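Local atomic coordinates of putative alpha-L-fucosidase (PDB entry 4H41), a protein that probably hydrolyses alpha-L-fucosidic linkages, perhaps in host glycans, with a TIM-barrel fold. Residues Y78-S86 / G93-V102; S167-R178 / E225-V236. One frame throughout, in Å; residues are numbered along the deposited sequence.

Overall arrangement
Followed from the N terminus, the chain enters an eight-stranded parallel TIM barrel and, after strand 70-73, makes the excursion that interaction 1 closes. There the small hairpin of 77-78 and 81-82 and the residues after it fold against 93-102, across the short helix 87-91, before helix 101-111 begins. Interaction 2 opens only after strand 157-162 and closes a longer loop: 167-178, leading into helix 173-187, meets 225-236 at the end of helix 219-233, with strand 193-195 in between. The two contacts therefore follow in series, neither nested nor crossed. Their centres lie about 29 Å apart, one organising a strand-to-helix connection, the other joining neighbouring outer helices.

Interaction 1 (Y78-S86 / G93-V102); sequences YRKFMTYPS and GCYMPSVDLV
Lys80 and Tyr95 each hold CG anti to their own carbonyl carbon and beside the backbone N (chi1 -68° and -50°), which lays Lys80 CB over one face of the tyrosine ring. The CH-pi contact places Lys80 CB 3.7 Å from the Tyr95 ring centroid, toward the rim, and the extended chain carries Lys80 CD past the hydroxyl end, 3.5 Å from Tyr95 OH. The same two residues are joined through their backbones, Tyr95 N donating to Lys80 O at 2.8 Å in a nearly straight bond (172°). The edge of the Tyr95 ring turns to Phe81 in a T-shaped pair, centroids 5.1 Å apart, with Tyr95 CD2 over the centre of the phenylalanine face. Replacing Tyr95 by a serine would probably leave that face and the Lys80 methylenes without their partner, and the lysine chain freer to swing.

Farther along, one water bridges Met82 N and Tyr95 O, while CG of Met82, a selenomethionine, packs 3.7 Å from Pro97 CD. Thr83 O then accepts from Leu101 N at 2.8 Å and, weakly, from Val102 N, in the first turn of helix 101-111. Asp100, the N-cap of that helix, sets its carboxylate beside Pro85 CD and also bonds to Tyr150.

The chemistry divides by position: amides of a helix start, which would probably polarise Thr83 O, secure one end of this strand-to-helix connection, whereas the other ends in the Lys80 ammonium, shared between a water bound to Gly93 O and Asp250 of the second subunit.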
loop_
_atom_site.group_PDB
_atom_site.type_symbol
_atom_site.label_atom_id
_atom_site.label_comp_id
_atom_site.label_asym_id
_atom_site.label_seq_id
_atom_site.Cartn_x
_atom_site.Cartn_y
_atom_site.Cartn_z
ATOM N N TYR B 78 -9.246 -16.498 14.595
ATOM C CA TYR B 78 -9.290 -16.801 13.176
ATOM C C TYR B 78 -8.301 -17.930 12.919
ATOM O O TYR B 78 -7.089 -17.726 13.061
ATOM C CB TYR B 78 -9.006 -15.569 12.334
ATOM C CG TYR B 78 -8.979 -15.893 10.860
ATOM C CD1 TYR B 78 -10.031 -16.582 10.252
ATOM C CD2 TYR B 78 -7.869 -15.591 10.086
ATOM C CE1 TYR B 78 -9.984 -16.933 8.908
ATOM C CE2 TYR B 78 -7.814 -15.930 8.734
ATOM C CZ TYR B 78 -8.871 -16.608 8.154
ATOM O OH TYR B 78 -8.825 -17.022 6.855
ATOM N N ARG B 79 -8.821 -19.120 12.598
ATOM C CA ARG B 79 -7.995 -20.316 12.400
ATOM C C ARG B 79 -7.128 -20.520 13.672
ATOM O O ARG B 79 -7.717 -20.628 14.749
ATOM C CB ARG B 79 -7.185 -20.236 11.106
ATOM C CG ARG B 79 -8.064 -20.174 9.854
ATOM C CD ARG B 79 -7.250 -20.172 8.581
ATOM N NE ARG B 79 -8.054 -19.890 7.397
ATOM C CZ ARG B 79 -8.697 -20.781 6.641
ATOM N NH1 ARG B 79 -8.659 -22.070 6.939
ATOM N NH2 ARG B 79 -9.401 -20.381 5.589
ATOM N N LYS B 80 -5.775 -20.509 13.609
ATOM C CA LYS B 80 -4.972 -20.774 14.828
ATOM C C LYS B 80 -4.638 -19.522 15.653
ATOM O O LYS B 80 -4.047 -19.647 16.716
ATOM C CB LYS B 80 -3.709 -21.534 14.484
ATOM C CG LYS B 80 -4.050 -22.948 14.016
ATOM C CD LYS B 80 -2.822 -23.851 13.896
ATOM C CE LYS B 80 -3.236 -25.293 13.782
ATOM N NZ LYS B 80 -2.067 -26.210 13.724
ATOM N N PHE B 81 -5.077 -18.357 15.227
ATOM C CA PHE B 81 -4.837 -17.115 15.975
ATOM C C PHE B 81 -6.031 -16.820 16.878
ATOM O O PHE B 81 -7.175 -17.064 16.495
ATOM C CB PHE B 81 -4.552 -15.950 15.031
ATOM C CG PHE B 81 -3.187 -16.040 14.411
ATOM C CD1 PHE B 81 -2.072 -15.567 15.083
ATOM C CD2 PHE B 81 -2.999 -16.704 13.212
ATOM C CE1 PHE B 81 -0.796 -15.736 14.557
ATOM C CE2 PHE B 81 -1.725 -16.803 12.643
ATOM C CZ PHE B 81 -0.621 -16.402 13.361
HETATM N N MSE B 82 -5.757 -16.312 18.091
HETATM C CA MSE B 82 -6.795 -15.980 19.051
HETATM C C MSE B 82 -6.477 -14.661 19.751
HETATM O O MSE B 82 -5.339 -14.200 19.775
HETATM C CB MSE B 82 -7.002 -17.102 20.069
HETATM C CG MSE B 82 -5.809 -17.320 20.970
HETATM SE SE MSE B 82 -6.002 -18.850 22.167
HETATM C CE MSE B 82 -5.511 -20.217 20.991
ATOM N N THR B 83 -7.517 -14.081 20.341
ATOM C CA THR B 83 -7.456 -12.786 21.017
ATOM C C THR B 83 -7.397 -12.889 22.526
ATOM O O THR B 83 -7.276 -11.862 23.192
ATOM C CB THR B 83 -8.694 -11.958 20.637
ATOM O OG1 THR B 83 -9.874 -12.599 21.107
ATOM C CG2 THR B 83 -8.776 -11.681 19.162
ATOM N N TYR B 84 -7.564 -14.082 23.081
ATOM C CA TYR B 84 -7.547 -14.286 24.532
ATOM C C TYR B 84 -7.038 -15.721 24.816
ATOM O O TYR B 84 -7.068 -16.546 23.897
ATOM C CB TYR B 84 -8.952 -14.050 25.112
ATOM C CG TYR B 84 -9.946 -15.139 24.776
ATOM C CD1 TYR B 84 -10.558 -15.190 23.530
ATOM C CD2 TYR B 84 -10.268 -16.125 25.702
ATOM C CE1 TYR B 84 -11.438 -16.215 23.199
ATOM C CE2 TYR B 84 -11.176 -17.136 25.394
ATOM C CZ TYR B 84 -11.810 -17.137 24.160
ATOM O OH TYR B 84 -12.610 -18.185 23.791
ATOM N N PRO B 85 -6.635 -16.038 26.062
ATOM C CA PRO B 85 -6.060 -17.367 26.344
ATOM C C PRO B 85 -7.147 -18.413 26.530
ATOM O O PRO B 85 -7.462 -18.804 27.647
ATOM C CB PRO B 85 -5.234 -17.133 27.614
ATOM C CG PRO B 85 -5.934 -16.031 28.308
ATOM C CD PRO B 85 -6.515 -15.147 27.230
ATOM N N SER B 86 -7.740 -18.833 25.414
ATOM C CA SER B 86 -8.837 -19.799 25.387
ATOM C C SER B 86 -8.396 -21.198 25.783
ATOM O O SER B 86 -7.710 -21.836 24.995
ATOM C CB SER B 86 -9.424 -19.868 23.976
ATOM O OG SER B 86 -10.255 -21.002 23.783
ATOM N N GLY B 93 -4.741 -26.842 19.569
ATOM C CA GLY B 93 -3.488 -26.514 18.886
ATOM C C GLY B 93 -3.342 -25.093 18.375
ATOM O O GLY B 93 -2.425 -24.817 17.585
ATOM N N CYS B 94 -4.165 -24.172 18.860
ATOM C CA CYS B 94 -4.080 -22.773 18.430
ATOM C C CYS B 94 -2.984 -22.042 19.231
ATOM O O CYS B 94 -2.492 -22.541 20.233
ATOM C CB CYS B 94 -5.436 -22.101 18.540
ATOM S SG CYS B 94 -6.713 -22.887 17.507
ATOM N N TYR B 95 -2.555 -20.889 18.729
ATOM C CA TYR B 95 -1.394 -20.173 19.267
ATOM C C TYR B 95 -1.704 -19.267 20.431
ATOM O O TYR B 95 -2.579 -18.407 20.335
ATOM C CB TYR B 95 -0.776 -19.312 18.158
ATOM C CG TYR B 95 -0.515 -20.025 16.844
ATOM C CD1 TYR B 95 -0.036 -21.338 16.813
ATOM C CD2 TYR B 95 -0.757 -19.400 15.634
ATOM C CE1 TYR B 95 0.182 -21.995 15.610
ATOM C CE2 TYR B 95 -0.553 -20.056 14.427
ATOM C CZ TYR B 95 -0.109 -21.366 14.422
ATOM O OH TYR B 95 0.145 -22.028 13.238
HETATM N N MSE B 96 -0.949 -19.402 21.522
HETATM C CA MSE B 96 -1.101 -18.497 22.655
HETATM C C MSE B 96 -0.723 -17.075 22.202
HETATM O O MSE B 96 0.395 -16.887 21.712
HETATM C CB MSE B 96 -0.178 -18.952 23.810
HETATM C CG MSE B 96 -0.245 -18.081 25.049
HETATM SE SE MSE B 96 -1.882 -18.351 26.018
HETATM C CE MSE B 96 -1.301 -17.658 27.776
ATOM N N PRO B 97 -1.607 -16.073 22.362
ATOM C CA PRO B 97 -1.222 -14.686 22.017
ATOM C C PRO B 97 -0.410 -14.068 23.144
ATOM O O PRO B 97 -0.467 -14.545 24.272
ATOM C CB PRO B 97 -2.582 -13.989 21.886
ATOM C CG PRO B 97 -3.432 -14.696 22.870
ATOM C CD PRO B 97 -2.960 -16.117 22.941
ATOM N N SER B 98 0.295 -12.967 22.880
ATOM C CA SER B 98 1.098 -12.374 23.941
ATOM C C SER B 98 0.282 -11.464 24.827
ATOM O O SER B 98 0.743 -11.142 25.911
ATOM C CB SER B 98 2.280 -11.603 23.382
ATOM O OG SER B 98 1.868 -10.550 22.544
ATOM N N VAL B 99 -0.910 -11.038 24.393
ATOM C CA VAL B 99 -1.763 -10.145 25.185
ATOM C C VAL B 99 -3.184 -10.671 25.173
ATOM O O VAL B 99 -3.693 -11.057 24.119
ATOM C CB VAL B 99 -1.714 -8.694 24.612
ATOM C CG1 VAL B 99 -2.677 -7.762 25.357
ATOM C CG2 VAL B 99 -0.294 -8.121 24.635
ATOM N N ASP B 100 -3.871 -10.581 26.326
ATOM C CA ASP B 100 -5.292 -10.889 26.402
ATOM C C ASP B 100 -6.051 -9.632 25.920
ATOM O O ASP B 100 -6.272 -8.699 26.688
ATOM C CB ASP B 100 -5.722 -11.309 27.823
ATOM C CG ASP B 100 -7.190 -11.683 27.932
ATOM O OD1 ASP B 100 -7.961 -11.394 26.974
ATOM O OD2 ASP B 100 -7.592 -12.233 28.988
ATOM N N LEU B 101 -6.383 -9.590 24.630
ATOM C CA LEU B 101 -7.078 -8.439 24.037
ATOM C C LEU B 101 -8.494 -8.304 24.527
ATOM O O LEU B 101 -9.011 -7.185 24.602
ATOM C CB LEU B 101 -7.089 -8.529 22.503
ATOM C CG LEU B 101 -5.718 -8.540 21.842
ATOM C CD1 LEU B 101 -5.839 -8.763 20.325
ATOM C CD2 LEU B 101 -4.972 -7.232 22.105
ATOM N N VAL B 102 -9.162 -9.416 24.838
ATOM C CA VAL B 102 -10.548 -9.363 25.333
ATOM C C VAL B 102 -10.567 -8.592 26.668
ATOM O O VAL B 102 -11.350 -7.650 26.825
ATOM C CB VAL B 102 -11.177 -10.762 25.438
ATOM C CG1 VAL B 102 -12.552 -10.682 26.054
ATOM C CG2 VAL B 102 -11.286 -11.396 24.052
HETATM O O HOH W 1 -0.815 -26.216 16.086
HETATM O O HOH W 2 -2.925 -16.220 18.690
#

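Interaction 2 (S167-R178 / E225-V236); sequences SRATKGAIDAFR and EWNEIFDGIHEV
Ser167 opens the contact by offering its carbonyl to the indole of Trp226: NE1 donates to Ser167 O at 3.0 Å. The oxygen lies in the indole plane, yet the nitrogen stands 56° out of the carbonyl plane. Next comes Arg168, whose chain, bent at both chi2 and chi3, presents the NE side of its guanidinium to Glu225. Arg168 NE reaches Glu225 OE1 at 2.8 Å and Arg168 NH2 reaches Glu225 OE2 at 2.9 Å, a two-pronged salt bridge with the two planar groups tilted by 34°. Asp200 takes the remaining nitrogen, NH1. Ala169 N also donates to Glu225 OE1, at 2.8 Å, from the face of the carboxylate opposite to Arg168 NE, while Thr170 OG1 turns back to Arg168 O.

After Gly172, the N-cap, helix 173-187 begins; Lys171, Gly172 and Asp175 help line a bound polyether site, apart from the packing surface. Ile174 lies against the backbone of helix 219-233, its CG2 3.9 Å from Gly232 CA. A beta carbon on Gly232 would run into that methyl, and the glycine thus lets Ile174 lie against the helix backbone here. Phe177 runs alongside Ile233, its CB 3.6 Å from Ile233 CG2, and both also meet Ile195 of the barrel strand 193-195. Arg178, bent at chi3, brings its guanidinium edge to Gly232, Arg178 NH1 reaching a lone pair of Gly232 O in the carbonyl plane at 2.8 Å.

The short helical segments approach to 9.2 Å between axes at 31°, as neighbouring outer helices of a TIM barrel. Apolar packing fills the middle of this seam, and arginines secure both ends: one by charge pairing with a carboxylate, the other by bonding to a carbonyl near the helix C terminus, where the helix dipole would probably favour a cation.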
loop_
_atom_site.group_PDB
_atom_site.type_symbol
_atom_site.label_atom_id
_atom_site.label_comp_id
_atom_site.label_asym_id
_atom_site.label_seq_id
_atom_site.Cartn_x
_atom_site.Cartn_y
_atom_site.Cartn_z
ATOM N N SER B 167 -23.333 -13.085 1.893
ATOM C CA SER B 167 -24.063 -12.104 1.097
ATOM C C SER B 167 -25.305 -12.673 0.439
ATOM O O SER B 167 -26.184 -11.903 0.066
ATOM C CB SER B 167 -23.169 -11.502 0.016
ATOM O OG SER B 167 -22.787 -12.468 -0.940
ATOM N N ARG B 168 -25.338 -13.985 0.194
ATOM C CA ARG B 168 -26.419 -14.664 -0.506
ATOM C C ARG B 168 -26.893 -15.873 0.275
ATOM O O ARG B 168 -26.234 -16.284 1.242
ATOM C CB ARG B 168 -25.869 -15.141 -1.874
ATOM C CG ARG B 168 -25.373 -14.038 -2.817
ATOM C CD ARG B 168 -26.492 -13.146 -3.313
ATOM N NE ARG B 168 -27.454 -13.898 -4.112
ATOM C CZ ARG B 168 -27.420 -14.049 -5.434
ATOM N NH1 ARG B 168 -26.439 -13.508 -6.148
ATOM N NH2 ARG B 168 -28.359 -14.757 -6.048
ATOM N N ALA B 169 -27.964 -16.517 -0.198
ATOM C CA ALA B 169 -28.423 -17.801 0.352
ATOM C C ALA B 169 -27.200 -18.731 0.455
ATOM O O ALA B 169 -26.418 -18.818 -0.497
ATOM C CB ALA B 169 -29.488 -18.413 -0.539
ATOM N N THR B 170 -26.939 -19.271 1.651
ATOM C CA THR B 170 -25.699 -20.020 1.925
ATOM C C THR B 170 -26.017 -21.304 2.660
ATOM O O THR B 170 -26.798 -21.291 3.611
ATOM C CB THR B 170 -24.769 -19.120 2.762
ATOM O OG1 THR B 170 -24.306 -18.047 1.964
ATOM C CG2 THR B 170 -23.548 -19.857 3.323
ATOM N N LYS B 171 -25.363 -22.404 2.262
ATOM C CA LYS B 171 -25.543 -23.700 2.901
ATOM C C LYS B 171 -25.256 -23.578 4.393
ATOM O O LYS B 171 -24.221 -23.033 4.787
ATOM C CB LYS B 171 -24.606 -24.713 2.236
ATOM C CG LYS B 171 -24.754 -26.126 2.748
ATOM C CD LYS B 171 -23.940 -27.089 1.888
ATOM C CE LYS B 171 -24.285 -28.511 2.185
ATOM N NZ LYS B 171 -23.452 -29.450 1.387
ATOM N N GLY B 172 -26.211 -24.023 5.201
ATOM C CA GLY B 172 -26.081 -24.023 6.652
ATOM C C GLY B 172 -26.114 -22.688 7.371
ATOM O O GLY B 172 -26.015 -22.677 8.595
ATOM N N ALA B 173 -26.270 -21.555 6.661
ATOM C CA ALA B 173 -26.216 -20.233 7.319
ATOM C C ALA B 173 -27.382 -19.986 8.260
ATOM O O ALA B 173 -27.169 -19.503 9.376
ATOM C CB ALA B 173 -26.148 -19.121 6.287
ATOM N N ILE B 174 -28.597 -20.312 7.834
ATOM C CA ILE B 174 -29.776 -20.051 8.669
ATOM C C ILE B 174 -29.673 -20.877 9.972
ATOM O O ILE B 174 -29.830 -20.342 11.065
ATOM C CB ILE B 174 -31.107 -20.296 7.917
ATOM C CG1 ILE B 174 -31.332 -19.219 6.849
ATOM C CG2 ILE B 174 -32.290 -20.315 8.890
ATOM C CD1 ILE B 174 -32.454 -19.531 5.841
ATOM N N ASP B 175 -29.290 -22.135 9.845
ATOM C CA ASP B 175 -29.116 -23.025 10.990
ATOM C C ASP B 175 -27.978 -22.552 11.885
ATOM O O ASP B 175 -28.085 -22.605 13.110
ATOM C CB ASP B 175 -28.907 -24.482 10.533
ATOM C CG ASP B 175 -30.209 -25.063 9.962
ATOM O OD1 ASP B 175 -31.283 -24.891 10.611
ATOM O OD2 ASP B 175 -30.154 -25.728 8.927
ATOM N N ALA B 176 -26.903 -22.056 11.264
ATOM C CA ALA B 176 -25.745 -21.578 12.021
ATOM C C ALA B 176 -26.080 -20.349 12.819
ATOM O O ALA B 176 -25.747 -20.273 13.993
ATOM C CB ALA B 176 -24.578 -21.297 11.092
ATOM N N PHE B 177 -26.705 -19.368 12.188
ATOM C CA PHE B 177 -27.094 -18.127 12.854
ATOM C C PHE B 177 -28.086 -18.410 13.969
ATOM O O PHE B 177 -27.976 -17.822 15.041
ATOM C CB PHE B 177 -27.701 -17.132 11.841
ATOM C CG PHE B 177 -26.773 -16.528 10.810
ATOM C CD1 PHE B 177 -25.451 -16.242 11.120
ATOM C CD2 PHE B 177 -27.245 -16.156 9.565
ATOM C CE1 PHE B 177 -24.602 -15.683 10.168
ATOM C CE2 PHE B 177 -26.410 -15.523 8.648
ATOM C CZ PHE B 177 -25.097 -15.320 8.942
ATOM N N ARG B 178 -29.026 -19.314 13.733
ATOM C CA ARG B 178 -30.021 -19.691 14.765
ATOM C C ARG B 178 -29.337 -20.314 15.968
ATOM O O ARG B 178 -29.649 -19.944 17.092
ATOM C CB ARG B 178 -31.042 -20.658 14.203
ATOM C CG ARG B 178 -32.055 -19.980 13.307
ATOM C CD ARG B 178 -32.884 -21.021 12.588
ATOM N NE ARG B 178 -33.723 -21.780 13.517
ATOM C CZ ARG B 178 -34.973 -21.482 13.862
ATOM N NH1 ARG B 178 -35.573 -20.403 13.363
ATOM N NH2 ARG B 178 -35.635 -22.259 14.713
ATOM N N GLU B 225 -33.864 -13.559 -1.160
ATOM C CA GLU B 225 -33.010 -14.410 -0.348
ATOM C C GLU B 225 -32.933 -13.942 1.112
ATOM O O GLU B 225 -33.004 -14.757 2.021
ATOM C CB GLU B 225 -31.605 -14.521 -0.954
ATOM C CG GLU B 225 -31.636 -15.228 -2.310
ATOM C CD GLU B 225 -30.306 -15.463 -3.001
ATOM O OE1 GLU B 225 -29.247 -15.257 -2.369
ATOM O OE2 GLU B 225 -30.313 -15.810 -4.206
ATOM N N TRP B 226 -32.831 -12.641 1.333
ATOM C CA TRP B 226 -32.730 -12.119 2.684
ATOM C C TRP B 226 -34.058 -12.159 3.411
ATOM O O TRP B 226 -34.070 -12.305 4.628
ATOM C CB TRP B 226 -32.089 -10.738 2.678
ATOM C CG TRP B 226 -30.614 -10.896 2.551
ATOM C CD1 TRP B 226 -29.874 -10.893 1.402
ATOM C CD2 TRP B 226 -29.727 -11.299 3.598
ATOM N NE1 TRP B 226 -28.571 -11.227 1.682
ATOM C CE2 TRP B 226 -28.454 -11.488 3.022
ATOM C CE3 TRP B 226 -29.887 -11.503 4.979
ATOM C CZ2 TRP B 226 -27.324 -11.799 3.791
ATOM C CZ3 TRP B 226 -28.775 -11.830 5.737
ATOM C CH2 TRP B 226 -27.522 -12.012 5.144
ATOM N N ASN B 227 -35.173 -12.174 2.679
ATOM C CA ASN B 227 -36.484 -12.408 3.294
ATOM C C ASN B 227 -36.484 -13.782 3.958
ATOM O O ASN B 227 -36.920 -13.941 5.102
ATOM C CB ASN B 227 -37.588 -12.311 2.236
ATOM C CG ASN B 227 -38.937 -12.545 2.787
ATOM O OD1 ASN B 227 -39.384 -11.797 3.653
ATOM N ND2 ASN B 227 -39.620 -13.585 2.327
ATOM N N GLU B 228 -35.920 -14.784 3.269
ATOM C CA GLU B 228 -35.837 -16.134 3.827
ATOM C C GLU B 228 -34.879 -16.205 5.012
ATOM O O GLU B 228 -35.166 -16.889 5.996
ATOM C CB GLU B 228 -35.360 -17.139 2.760
ATOM C CG GLU B 228 -36.367 -17.345 1.650
ATOM C CD GLU B 228 -36.066 -18.503 0.717
ATOM O OE1 GLU B 228 -35.987 -19.652 1.207
ATOM O OE2 GLU B 228 -35.954 -18.271 -0.509
ATOM N N ILE B 229 -33.742 -15.530 4.918
ATOM C CA ILE B 229 -32.758 -15.565 5.996
ATOM C C ILE B 229 -33.333 -14.891 7.222
ATOM O O ILE B 229 -33.329 -15.504 8.287
ATOM C CB ILE B 229 -31.398 -14.957 5.568
ATOM C CG1 ILE B 229 -30.754 -15.858 4.525
ATOM C CG2 ILE B 229 -30.480 -14.786 6.760
ATOM C CD1 ILE B 229 -29.784 -15.139 3.639
ATOM N N PHE B 230 -33.856 -13.665 7.072
ATOM C CA PHE B 230 -34.417 -12.940 8.217
ATOM C C PHE B 230 -35.601 -13.681 8.841
ATOM O O PHE B 230 -35.642 -13.766 10.057
ATOM C CB PHE B 230 -34.772 -11.524 7.880
ATOM C CG PHE B 230 -33.598 -10.631 7.559
ATOM C CD1 PHE B 230 -32.363 -10.798 8.189
ATOM C CD2 PHE B 230 -33.711 -9.646 6.613
ATOM C CE1 PHE B 230 -31.292 -9.957 7.883
ATOM C CE2 PHE B 230 -32.626 -8.838 6.288
ATOM C CZ PHE B 230 -31.446 -8.969 6.960
ATOM N N ASP B 231 -36.434 -14.357 8.035
ATOM C CA ASP B 231 -37.524 -15.191 8.551
ATOM C C ASP B 231 -36.986 -16.267 9.494
ATOM O O ASP B 231 -37.598 -16.529 10.536
ATOM C CB ASP B 231 -38.305 -15.833 7.392
ATOM C CG ASP B 231 -39.520 -16.613 7.867
ATOM O OD1 ASP B 231 -40.354 -16.030 8.585
ATOM O OD2 ASP B 231 -39.553 -17.830 7.660
ATOM N N GLY B 232 -35.855 -16.871 9.140
ATOM C CA GLY B 232 -35.244 -17.919 9.942
ATOM C C GLY B 232 -34.463 -17.475 11.162
ATOM O O GLY B 232 -34.386 -18.228 12.129
ATOM N N ILE B 233 -33.918 -16.257 11.173
ATOM C CA ILE B 233 -33.000 -15.856 12.264
ATOM C C ILE B 233 -33.470 -14.732 13.167
ATOM O O ILE B 233 -32.802 -14.492 14.177
ATOM C CB ILE B 233 -31.620 -15.454 11.653
ATOM C CG1 ILE B 233 -31.635 -14.065 10.934
ATOM C CG2 ILE B 233 -31.106 -16.538 10.717
ATOM C CD1 ILE B 233 -30.297 -13.510 10.482
ATOM N N HIS B 234 -34.518 -13.993 12.817
ATOM C CA HIS B 234 -34.882 -12.788 13.556
ATOM C C HIS B 234 -35.188 -13.004 15.052
ATOM O O HIS B 234 -35.096 -12.040 15.800
ATOM C CB HIS B 234 -36.086 -12.073 12.916
ATOM C CG HIS B 234 -37.387 -12.772 13.135
ATOM N ND1 HIS B 234 -38.226 -12.421 14.181
ATOM C CD2 HIS B 234 -37.944 -13.799 12.462
ATOM C CE1 HIS B 234 -39.269 -13.238 14.102
ATOM N NE2 HIS B 234 -39.151 -14.072 13.078
ATOM N N GLU B 235 -35.533 -14.207 15.491
ATOM C CA GLU B 235 -35.841 -14.400 16.909
ATOM C C GLU B 235 -34.594 -14.362 17.771
ATOM O O GLU B 235 -34.717 -14.082 18.951
ATOM C CB GLU B 235 -36.637 -15.662 17.166
ATOM C CG GLU B 235 -38.025 -15.573 16.556
ATOM C CD GLU B 235 -39.009 -16.678 16.911
ATOM O OE1 GLU B 235 -38.805 -17.366 17.937
ATOM O OE2 GLU B 235 -40.003 -16.839 16.168
ATOM N N VAL B 236 -33.414 -14.599 17.201
ATOM C CA VAL B 236 -32.168 -14.586 17.968
ATOM C C VAL B 236 -31.100 -13.654 17.396
ATOM O O VAL B 236 -30.035 -13.568 17.990
ATOM C CB VAL B 236 -31.617 -16.012 18.155
ATOM C CG1 VAL B 236 -32.574 -16.876 18.984
ATOM C CG2 VAL B 236 -31.303 -16.672 16.821
#